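Local coordinates for protein ADP-ribosylating toxin CARDS (Mycoplasma pneumoniae, PDB 4TLV) that transfers ADP-ribose from NAD(+) to multiple target proteins and causes vacuolization of mammalian cells, acting as the main virulence factor of the bacterium, at residues R8-V13 against I50-T55; E20-G25 against H181-Q186; Y79-R84 against A144-A149. All coordinates share one frame; numbering follows the deposited sequence.

Interaction 1 of 3, residues R8-V13 against I50-T55. With SO4 (sulfate ion), chain G.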
loop_
_atom_site.group_PDB
_atom_site.type_symbol
_atom_site.label_atom_id
_atom_site.label_comp_id
_atom_site.label_asym_id
_atom_site.label_seq_id
_atom_site.Cartn_x
_atom_site.Cartn_y
_atom_site.Cartn_z
ATOM N N ARG A 8 5.746 -12.935 9.059
ATOM C CA ARG A 8 6.847 -13.725 9.586
ATOM C C ARG A 8 8.184 -13.009 9.393
ATOM O O ARG A 8 9.017 -12.966 10.298
ATOM C CB ARG A 8 6.854 -15.114 8.921
ATOM C CG ARG A 8 8.039 -15.989 9.280
ATOM C CD ARG A 8 7.784 -17.451 8.852
ATOM N NE ARG A 8 9.011 -18.150 8.468
ATOM C CZ ARG A 8 9.995 -18.462 9.303
ATOM N NH1 ARG A 8 9.923 -18.138 10.593
ATOM N NH2 ARG A 8 11.063 -19.102 8.843
ATOM N N PHE A 9 8.387 -12.450 8.207
ATOM C CA PHE A 9 9.610 -11.693 7.937
ATOM C C PHE A 9 9.301 -10.260 7.538
ATOM O O PHE A 9 8.296 -9.981 6.856
ATOM C CB PHE A 9 10.436 -12.372 6.829
ATOM C CG PHE A 9 11.092 -13.656 7.267
ATOM C CD1 PHE A 9 12.123 -13.634 8.185
ATOM C CD2 PHE A 9 10.671 -14.886 6.758
ATOM C CE1 PHE A 9 12.737 -14.808 8.613
ATOM C CE2 PHE A 9 11.281 -16.068 7.179
ATOM C CZ PHE A 9 12.313 -16.030 8.097
ATOM N N VAL A 10 10.163 -9.357 7.975
ATOM C CA VAL A 10 10.148 -7.980 7.510
ATOM C C VAL A 10 11.543 -7.684 6.948
ATOM O O VAL A 10 12.435 -8.524 7.051
ATOM C CB VAL A 10 9.757 -6.980 8.629
ATOM C CG1 VAL A 10 8.292 -7.171 9.036
ATOM C CG2 VAL A 10 10.669 -7.096 9.846
ATOM N N TYR A 11 11.731 -6.507 6.355
ATOM C CA TYR A 11 12.961 -6.212 5.598
ATOM C C TYR A 11 13.442 -4.809 5.866
ATOM O O TYR A 11 12.641 -3.897 6.089
ATOM C CB TYR A 11 12.706 -6.354 4.091
ATOM C CG TYR A 11 12.240 -7.734 3.780
ATOM C CD1 TYR A 11 13.157 -8.739 3.508
ATOM C CD2 TYR A 11 10.883 -8.059 3.822
ATOM C CE1 TYR A 11 12.743 -10.026 3.268
ATOM C CE2 TYR A 11 10.463 -9.366 3.592
ATOM C CZ TYR A 11 11.409 -10.338 3.314
ATOM O OH TYR A 11 11.023 -11.640 3.070
ATOM N N ARG A 12 14.751 -4.626 5.782
ATOM C CA ARG A 12 15.330 -3.322 6.046
ATOM C C ARG A 12 16.617 -3.170 5.250
ATOM O O ARG A 12 17.475 -4.062 5.268
ATOM C CB ARG A 12 15.650 -3.190 7.538
ATOM C CG ARG A 12 16.209 -1.802 7.926
ATOM C CD ARG A 12 16.680 -1.798 9.391
ATOM N NE ARG A 12 17.556 -0.656 9.654
ATOM C CZ ARG A 12 17.130 0.569 9.933
ATOM N NH1 ARG A 12 15.824 0.837 9.994
ATOM N NH2 ARG A 12 18.016 1.539 10.136
ATOM N N VAL A 13 16.747 -2.045 4.555
ATOM C CA VAL A 13 17.982 -1.727 3.839
ATOM C C VAL A 13 18.832 -0.850 4.755
ATOM O O VAL A 13 18.346 0.138 5.313
ATOM C CB VAL A 13 17.679 -0.985 2.505
ATOM C CG1 VAL A 13 18.982 -0.497 1.818
ATOM C CG2 VAL A 13 16.855 -1.877 1.564
ATOM N N ILE A 50 12.631 1.194 15.606
ATOM C CA ILE A 50 13.429 0.892 14.405
ATOM C C ILE A 50 12.515 0.477 13.251
ATOM O O ILE A 50 11.658 -0.384 13.414
ATOM C CB ILE A 50 14.442 -0.223 14.665
ATOM C CG1 ILE A 50 15.438 0.203 15.751
ATOM C CG2 ILE A 50 15.215 -0.576 13.388
ATOM C CD1 ILE A 50 16.380 -0.932 16.165
ATOM N N SER A 51 12.710 1.079 12.079
ATOM C CA SER A 51 11.819 0.820 10.943
ATOM C C SER A 51 12.218 -0.389 10.106
ATOM O O SER A 51 13.401 -0.648 9.868
ATOM C CB SER A 51 11.739 2.050 10.032
ATOM O OG SER A 51 13.052 2.387 9.590
ATOM N N THR A 52 11.202 -1.123 9.666
ATOM C CA THR A 52 11.359 -2.211 8.714
ATOM C C THR A 52 10.118 -2.178 7.827
ATOM O O THR A 52 9.155 -1.463 8.103
ATOM C CB THR A 52 11.392 -3.606 9.404
ATOM O OG1 THR A 52 10.088 -3.898 9.938
ATOM C CG2 THR A 52 12.443 -3.668 10.528
ATOM N N SER A 53 10.131 -2.966 6.767
ATOM C CA SER A 53 9.020 -2.981 5.826
ATOM C C SER A 53 8.514 -4.419 5.621
ATOM O O SER A 53 9.273 -5.376 5.729
ATOM C CB SER A 53 9.467 -2.369 4.494
ATOM O OG SER A 53 8.433 -2.478 3.532
ATOM N N GLU A 54 7.225 -4.568 5.341
ATOM C CA GLU A 54 6.655 -5.885 5.129
ATOM C C GLU A 54 7.169 -6.545 3.838
ATOM O O GLU A 54 7.117 -7.755 3.710
ATOM C CB GLU A 54 5.122 -5.795 5.116
ATOM C CG GLU A 54 4.414 -7.094 5.484
ATOM C CD GLU A 54 2.902 -6.900 5.595
ATOM O OE1 GLU A 54 2.446 -6.170 6.504
ATOM O OE2 GLU A 54 2.171 -7.471 4.764
ATOM N N THR A 55 7.681 -5.762 2.894
ATOM C CA THR A 55 8.192 -6.339 1.634
ATOM C C THR A 55 9.555 -5.764 1.261
ATOM O O THR A 55 9.857 -4.619 1.594
ATOM C CB THR A 55 7.258 -6.060 0.412
ATOM O OG1 THR A 55 7.262 -4.658 0.096
ATOM C CG2 THR A 55 5.821 -6.531 0.672
HETATM S S SO4 G . 10.278 -19.478 5.099
HETATM O O1 SO4 G . 11.199 -20.061 6.072
HETATM O O2 SO4 G . 9.594 -20.527 4.322
HETATM O O3 SO4 G . 9.272 -18.704 5.818
HETATM O O4 SO4 G . 11.037 -18.617 4.171
HETATM O O HOH W 1 6.617 -10.201 4.899
HETATM O O HOH W 2 14.940 3.142 12.220
#

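Interaction 2 of 3, residues E20-G25 against H181-Q186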
loop_
_atom_site.group_PDB
_atom_site.type_symbol
_atom_site.label_atom_id
_atom_site.label_comp_id
_atom_site.label_asym_id
_atom_site.label_seq_id
_atom_site.Cartn_x
_atom_site.Cartn_y
_atom_site.Cartn_z
ATOM N N GLU A 20 28.765 -6.711 10.736
ATOM C CA GLU A 20 28.304 -6.000 11.928
ATOM C C GLU A 20 26.888 -6.412 12.366
ATOM O O GLU A 20 26.650 -6.729 13.531
ATOM C CB GLU A 20 28.330 -4.496 11.693
ATOM C CG GLU A 20 27.999 -3.696 12.944
ATOM C CD GLU A 20 27.924 -2.197 12.677
ATOM O OE1 GLU A 20 28.433 -1.734 11.625
ATOM O OE2 GLU A 20 27.356 -1.482 13.527
ATOM N N ILE A 21 25.949 -6.380 11.427
ATOM C CA ILE A 21 24.542 -6.651 11.730
ATOM C C ILE A 21 24.302 -8.088 12.195
ATOM O O ILE A 21 23.548 -8.320 13.138
ATOM C CB ILE A 21 23.647 -6.360 10.507
ATOM C CG1 ILE A 21 23.814 -4.901 10.043
ATOM C CG2 ILE A 21 22.170 -6.712 10.809
ATOM C CD1 ILE A 21 23.561 -3.862 11.136
ATOM N N PHE A 22 24.928 -9.053 11.520
ATOM C CA PHE A 22 24.768 -10.467 11.868
ATOM C C PHE A 22 25.227 -10.726 13.297
ATOM O O PHE A 22 24.763 -11.658 13.941
ATOM C CB PHE A 22 25.530 -11.395 10.903
ATOM C CG PHE A 22 24.845 -11.606 9.565
ATOM C CD1 PHE A 22 23.670 -10.937 9.240
ATOM C CD2 PHE A 22 25.394 -12.478 8.627
ATOM C CE1 PHE A 22 23.040 -11.147 7.998
ATOM C CE2 PHE A 22 24.795 -12.686 7.396
ATOM C CZ PHE A 22 23.609 -12.022 7.073
ATOM N N GLU A 23 26.129 -9.884 13.788
ATOM C CA GLU A 23 26.670 -10.047 15.129
ATOM C C GLU A 23 25.930 -9.227 16.190
ATOM O O GLU A 23 25.753 -9.682 17.318
ATOM C CB GLU A 23 28.158 -9.686 15.151
ATOM C CG GLU A 23 28.682 -9.477 16.562
ATOM C CD GLU A 23 30.152 -9.786 16.694
ATOM O OE1 GLU A 23 30.920 -9.431 15.773
ATOM O OE2 GLU A 23 30.537 -10.385 17.723
ATOM N N HIS A 24 25.495 -8.025 15.824
ATOM C CA HIS A 24 24.945 -7.087 16.799
ATOM C C HIS A 24 23.466 -6.732 16.650
ATOM O O HIS A 24 22.924 -6.059 17.518
ATOM C CB HIS A 24 25.744 -5.787 16.784
ATOM C CG HIS A 24 27.188 -5.974 17.115
ATOM N ND1 HIS A 24 27.626 -6.248 18.392
ATOM C CD2 HIS A 24 28.293 -5.938 16.336
ATOM C CE1 HIS A 24 28.942 -6.373 18.386
ATOM N NE2 HIS A 24 29.371 -6.186 17.151
ATOM N N GLY A 25 22.826 -7.146 15.558
ATOM C CA GLY A 25 21.456 -6.718 15.297
ATOM C C GLY A 25 21.389 -5.235 14.949
ATOM O O GLY A 25 22.356 -4.668 14.438
ATOM N N HIS A 181 23.605 -16.076 4.530
ATOM C CA HIS A 181 22.899 -16.512 5.734
ATOM C C HIS A 181 23.639 -16.160 7.022
ATOM O O HIS A 181 24.852 -16.329 7.117
ATOM C CB HIS A 181 22.607 -18.017 5.702
ATOM C CG HIS A 181 21.904 -18.512 6.933
ATOM N ND1 HIS A 181 20.566 -18.269 7.175
ATOM C CD2 HIS A 181 22.358 -19.214 8.002
ATOM C CE1 HIS A 181 20.224 -18.813 8.332
ATOM N NE2 HIS A 181 21.291 -19.393 8.855
ATOM N N ASN A 182 22.897 -15.686 8.020
ATOM C CA ASN A 182 23.466 -15.334 9.306
ATOM C C ASN A 182 23.627 -16.567 10.199
ATOM O O ASN A 182 22.631 -17.185 10.601
ATOM C CB ASN A 182 22.560 -14.329 10.006
ATOM C CG ASN A 182 23.087 -13.918 11.354
ATOM O OD1 ASN A 182 24.211 -14.254 11.724
ATOM N ND2 ASN A 182 22.278 -13.172 12.103
ATOM N N PRO A 183 24.879 -16.936 10.519
ATOM C CA PRO A 183 25.048 -18.151 11.333
ATOM C C PRO A 183 24.483 -17.983 12.751
ATOM O O PRO A 183 24.230 -18.982 13.420
ATOM C CB PRO A 183 26.572 -18.335 11.382
ATOM C CG PRO A 183 27.132 -16.960 11.097
ATOM C CD PRO A 183 26.169 -16.328 10.138
ATOM N N HIS A 184 24.308 -16.744 13.204
ATOM C CA HIS A 184 23.723 -16.475 14.513
ATOM C C HIS A 184 22.194 -16.427 14.499
ATOM O O HIS A 184 21.569 -16.196 15.535
ATOM C CB HIS A 184 24.254 -15.158 15.077
ATOM C CG HIS A 184 25.747 -15.108 15.200
ATOM N ND1 HIS A 184 26.450 -15.916 16.069
ATOM C CD2 HIS A 184 26.670 -14.337 14.573
ATOM C CE1 HIS A 184 27.741 -15.651 15.966
ATOM N NE2 HIS A 184 27.901 -14.696 15.067
ATOM N N TYR A 185 21.587 -16.609 13.333
ATOM C CA TYR A 185 20.128 -16.589 13.254
ATOM C C TYR A 185 19.528 -17.739 14.058
ATOM O O TYR A 185 20.025 -18.863 14.021
ATOM C CB TYR A 185 19.638 -16.682 11.800
ATOM C CG TYR A 185 18.130 -16.824 11.691
ATOM C CD1 TYR A 185 17.290 -15.741 11.960
ATOM C CD2 TYR A 185 17.543 -18.034 11.319
ATOM C CE1 TYR A 185 15.915 -15.865 11.865
ATOM C CE2 TYR A 185 16.161 -18.169 11.223
ATOM C CZ TYR A 185 15.353 -17.068 11.502
ATOM O OH TYR A 185 13.984 -17.176 11.420
ATOM N N GLN A 186 18.456 -17.456 14.782
ATOM C CA GLN A 186 17.709 -18.507 15.462
ATOM C C GLN A 186 16.310 -18.632 14.871
ATOM O O GLN A 186 15.585 -17.637 14.784
ATOM C CB GLN A 186 17.636 -18.197 16.967
ATOM C CG GLN A 186 19.013 -18.127 17.633
ATOM C CD GLN A 186 18.937 -17.747 19.102
ATOM O OE1 GLN A 186 17.918 -17.969 19.753
ATOM N NE2 GLN A 186 20.016 -17.169 19.629
#

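Interaction 3 of 3, residues Y79-R84 against A144-A149. With SO4 (sulfate ion), chain G.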
loop_
_atom_site.group_PDB
_atom_site.type_symbol
_atom_site.label_atom_id
_atom_site.label_comp_id
_atom_site.label_asym_id
_atom_site.label_seq_id
_atom_site.Cartn_x
_atom_site.Cartn_y
_atom_site.Cartn_z
ATOM N N TYR A 79 22.857 -3.041 2.029
ATOM C CA TYR A 79 22.433 -4.421 2.222
ATOM C C TYR A 79 20.966 -4.501 2.563
ATOM O O TYR A 79 20.467 -3.695 3.333
ATOM C CB TYR A 79 23.248 -5.090 3.318
ATOM C CG TYR A 79 24.697 -5.163 2.936
ATOM C CD1 TYR A 79 25.171 -6.218 2.174
ATOM C CD2 TYR A 79 25.574 -4.147 3.285
ATOM C CE1 TYR A 79 26.492 -6.283 1.794
ATOM C CE2 TYR A 79 26.898 -4.194 2.901
ATOM C CZ TYR A 79 27.351 -5.270 2.159
ATOM O OH TYR A 79 28.675 -5.330 1.781
ATOM N N LEU A 80 20.287 -5.469 1.966
ATOM C CA LEU A 80 18.901 -5.755 2.315
ATOM C C LEU A 80 18.928 -6.867 3.339
ATOM O O LEU A 80 19.484 -7.933 3.081
ATOM C CB LEU A 80 18.135 -6.226 1.090
ATOM C CG LEU A 80 16.725 -6.782 1.327
ATOM C CD1 LEU A 80 15.781 -5.650 1.736
ATOM C CD2 LEU A 80 16.239 -7.450 0.063
ATOM N N TYR A 81 18.338 -6.615 4.503
ATOM C CA TYR A 81 18.263 -7.625 5.546
ATOM C C TYR A 81 16.866 -8.199 5.699
ATOM O O TYR A 81 15.878 -7.457 5.715
ATOM C CB TYR A 81 18.686 -7.023 6.875
ATOM C CG TYR A 81 20.137 -6.664 6.881
ATOM C CD1 TYR A 81 21.105 -7.642 7.087
ATOM C CD2 TYR A 81 20.554 -5.360 6.658
ATOM C CE1 TYR A 81 22.444 -7.322 7.089
ATOM C CE2 TYR A 81 21.901 -5.035 6.645
ATOM C CZ TYR A 81 22.836 -6.019 6.869
ATOM O OH TYR A 81 24.178 -5.720 6.865
ATOM N N GLU A 82 16.806 -9.520 5.839
ATOM C CA GLU A 82 15.566 -10.238 6.092
ATOM C C GLU A 82 15.528 -10.582 7.577
ATOM O O GLU A 82 16.449 -11.216 8.089
ATOM C CB GLU A 82 15.548 -11.517 5.260
ATOM C CG GLU A 82 14.355 -12.415 5.534
ATOM C CD GLU A 82 14.420 -13.696 4.712
ATOM O OE1 GLU A 82 15.305 -14.522 4.980
ATOM O OE2 GLU A 82 13.597 -13.855 3.801
ATOM N N ILE A 83 14.463 -10.164 8.265
ATOM C CA ILE A 83 14.419 -10.164 9.721
ATOM C C ILE A 83 13.146 -10.861 10.201
ATOM O O ILE A 83 12.044 -10.452 9.831
ATOM C CB ILE A 83 14.397 -8.702 10.253
ATOM C CG1 ILE A 83 15.584 -7.891 9.709
ATOM C CG2 ILE A 83 14.316 -8.663 11.778
ATOM C CD1 ILE A 83 15.415 -6.363 9.843
ATOM N N ARG A 84 13.294 -11.901 11.024
ATOM C CA ARG A 84 12.138 -12.594 11.574
ATOM C C ARG A 84 11.460 -11.663 12.560
ATOM O O ARG A 84 12.101 -11.141 13.466
ATOM C CB ARG A 84 12.527 -13.915 12.277
ATOM C CG ARG A 84 11.362 -14.659 12.930
ATOM C CD ARG A 84 11.808 -15.998 13.608
ATOM N NE ARG A 84 13.095 -15.848 14.291
ATOM C CZ ARG A 84 13.259 -15.244 15.465
ATOM N NH1 ARG A 84 12.208 -14.754 16.127
ATOM N NH2 ARG A 84 14.479 -15.120 15.976
ATOM N N ALA A 144 19.920 -12.401 16.585
ATOM C CA ALA A 144 19.220 -13.668 16.383
ATOM C C ALA A 144 17.968 -13.591 15.496
ATOM O O ALA A 144 17.542 -14.617 14.963
ATOM C CB ALA A 144 18.884 -14.322 17.736
ATOM N N ASN A 145 17.388 -12.396 15.339
ATOM C CA ASN A 145 16.242 -12.210 14.439
ATOM C C ASN A 145 16.649 -12.116 12.958
ATOM O O ASN A 145 15.812 -12.283 12.076
ATOM C CB ASN A 145 15.450 -10.928 14.783
ATOM C CG ASN A 145 14.645 -11.051 16.067
ATOM O OD1 ASN A 145 15.336 -11.159 17.199
ATOM N ND2 ASN A 145 13.405 -11.024 16.039
ATOM N N VAL A 146 17.916 -11.814 12.688
ATOM C CA VAL A 146 18.323 -11.477 11.320
ATOM C C VAL A 146 18.742 -12.744 10.578
ATOM O O VAL A 146 19.742 -13.385 10.931
ATOM C CB VAL A 146 19.469 -10.437 11.302
ATOM C CG1 VAL A 146 19.815 -10.031 9.864
ATOM C CG2 VAL A 146 19.082 -9.199 12.111
ATOM N N ARG A 147 17.954 -13.140 9.585
ATOM C CA ARG A 147 18.206 -14.418 8.933
ATOM C C ARG A 147 19.187 -14.317 7.777
ATOM O O ARG A 147 20.068 -15.167 7.642
ATOM C CB ARG A 147 16.913 -15.081 8.445
ATOM C CG ARG A 147 17.158 -16.474 7.812
ATOM C CD ARG A 147 15.873 -17.293 7.649
ATOM N NE ARG A 147 15.130 -16.908 6.444
ATOM C CZ ARG A 147 14.143 -17.627 5.926
ATOM N NH1 ARG A 147 13.778 -18.774 6.505
ATOM N NH2 ARG A 147 13.525 -17.215 4.832
ATOM N N SER A 148 19.021 -13.293 6.938
ATOM C CA SER A 148 19.754 -13.230 5.664
ATOM C C SER A 148 20.089 -11.799 5.277
ATOM O O SER A 148 19.504 -10.849 5.801
ATOM C CB SER A 148 18.912 -13.841 4.535
ATOM O OG SER A 148 18.389 -15.107 4.907
ATOM N N ALA A 149 21.015 -11.653 4.333
ATOM C CA ALA A 149 21.306 -10.356 3.728
ATOM C C ALA A 149 21.637 -10.531 2.248
ATOM O O ALA A 149 22.132 -11.586 1.850
ATOM C CB ALA A 149 22.454 -9.692 4.438
HETATM S S SO4 G . 10.278 -19.478 5.099
HETATM O O1 SO4 G . 11.199 -20.061 6.072
HETATM O O2 SO4 G . 9.594 -20.527 4.322
HETATM O O3 SO4 G . 9.272 -18.704 5.818
HETATM O O4 SO4 G . 11.037 -18.617 4.171
HETATM O O HOH W 3 15.058 -13.599 18.439
#

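Interaction 1 of 3, residues R8-V13 against I50-T55
Tyr11 and Ser53 form an antiparallel hydrogen-bonded pair. Tyr11 N donates to Ser53 O at 2.8 Å, and Ser53 N returns a bond to Tyr11 O at 2.8 Å. This single bridge joins edge strands of the two sheets of the mono-ADP-ribosyltransferase fold, 9-14 from one and 49-53 from the other. The axes of the short strand segments pass at 113° to each other, consistent with a single bridge. The third direct bond comes from Arg12. Its CG is anti to the backbone N (chi1 -177°) and the chain runs extended to NE. This brings Arg12 NH1 to Ser51 O, 2.8 Å away, on a lone pair and in the guanidinium plane. Ile50 CG2 covers one face of that guanidinium, and Asp14 makes a salt bridge at NE. An arginine on this strand facing a Ser-Thr-Ser run is consistent with the R-S-E signature of ADP-ribosylating toxins. Where the strands diverge beyond the bridge, a water donates to both Phe9 O and Glu54 O. Farther out, Arg8 holds a sulfate, probably from the crystallisation liquor, through NE and NH2. Side-chain packing follows. Val10 CG2 lies 3.3 Å from Thr52 OG1, whose hydroxyl is hydrogen-bonded to Trp135 O of the neighbouring strand. The Tyr11 ring turns an edge to the backbone just after Ser53, with Tyr11 CE2 3.7 Å from Glu54 O.

Interaction 2 of 3, residues E20-G25 against H181-Q186
Asn182, whose side chain lies over the ring of Phe22, accepts a hydrogen bond at OD1 from the backbone N of His184, 2.9 Å away. This closes an Asx turn. The donor stands well above the plane of the side-chain carbonyl, 65° out of it. The same residue opens a type I beta turn, in which Tyr185 N bonds to Asn182 O at 3.0 Å. The compact turn follows strand 168-181 of the transferase domain and packs beside helix 18-24. The Asx bond holds OD1, and Val146 O of the adjoining strand takes the other end of the amide at ND2. With chi1 at 180°, the Asn182 side chain points away from its own backbone N and extends across the aromatic face. Ring and amide planes are only 9° apart, a stacked arrangement, and the two side chains run past each other in opposite directions. Asn182 CB makes a CH-pi contact, 3.5 Å from the centroid of the Phe22 ring and almost on its normal. The amide nitrogen also gives a weak bond to Phe22 O. Thus one asparagine joins helix, turn and sheet. Phe22 reaches farther inward as well, and touches Val146, Ala149 and Tyr81. At the outer side of the contact the side chains are exposed. Pro183 CD comes within 4.2 Å of Phe22 CD2. The His184 ring meets the helix backbone obliquely, with His184 CD2 3.3 Å from Phe22 O.

Interaction 3 of 3, residues Y79-R84 against A144-A149
Glu82 and Arg147 lie side by side and point the same way, joined by a salt bridge. Arg147 bends at chi3 (81°) to bring its NE within 2.8 Å of Glu82 OE1. The oxygen lies in the guanidinium plane but is approached from above its own carboxylate plane. Arg147 NH2 adds a weak bond to the same oxygen. NH1 and NH2 of Arg147 also bond the sulfate, so one flat group serves two anions. Ser148 OG sits 3.1 Å from Glu82 OE1, though its firm partner is Glu179.

At the strand end, Asn145 ND2 donates to Arg84 O at 2.9 Å and also bonds Asp86. Arg84 N bonds Asn145 O at 2.8 Å. Arg84 NH2 donates to a water that in turn donates to Asn145 OD1, while Arg84 NH1 bonds Thr190.

On the sheet face of Tyr81, Ile83, Val146 and Ala149, opposite that of Glu82 and Ser148, Tyr81 CE1 touches Ala149 CB at 3.6 Å. The Tyr81 hydroxyl bonds Arg16 O.

The backbones run antiparallel, but Arg147 and Ser148 both face Glu82. This is a classic beta bulge, between neighbouring inner strands 76-84 and 146-156 of the larger sheet of the ADP-ribosyltransferase fold.

All three contacts belong to the mono-ADP-ribosyltransferase domain. Interaction 3 is the buried one, a pairing of neighbouring strands inside the larger sheet. Interaction 1 is partly buried and ties that sheet to the smaller one. Strands 9-14 and 76-84 are sheet neighbours, so interactions 1 and 3 are joined by probable backbone hydrogen bonds, from Tyr81 N to Arg12 O and from Val10 N to Ile83 O. They also share the sulfate, which Arg8 and Arg147 hold together. Interaction 2 lies nearer the surface, with four of its six touching residues exposed. It has neither salt bridge nor strand pairing and relies on stacking. It still joins interaction 3 through Asn182 N and Arg147 O, 2.9 Å apart.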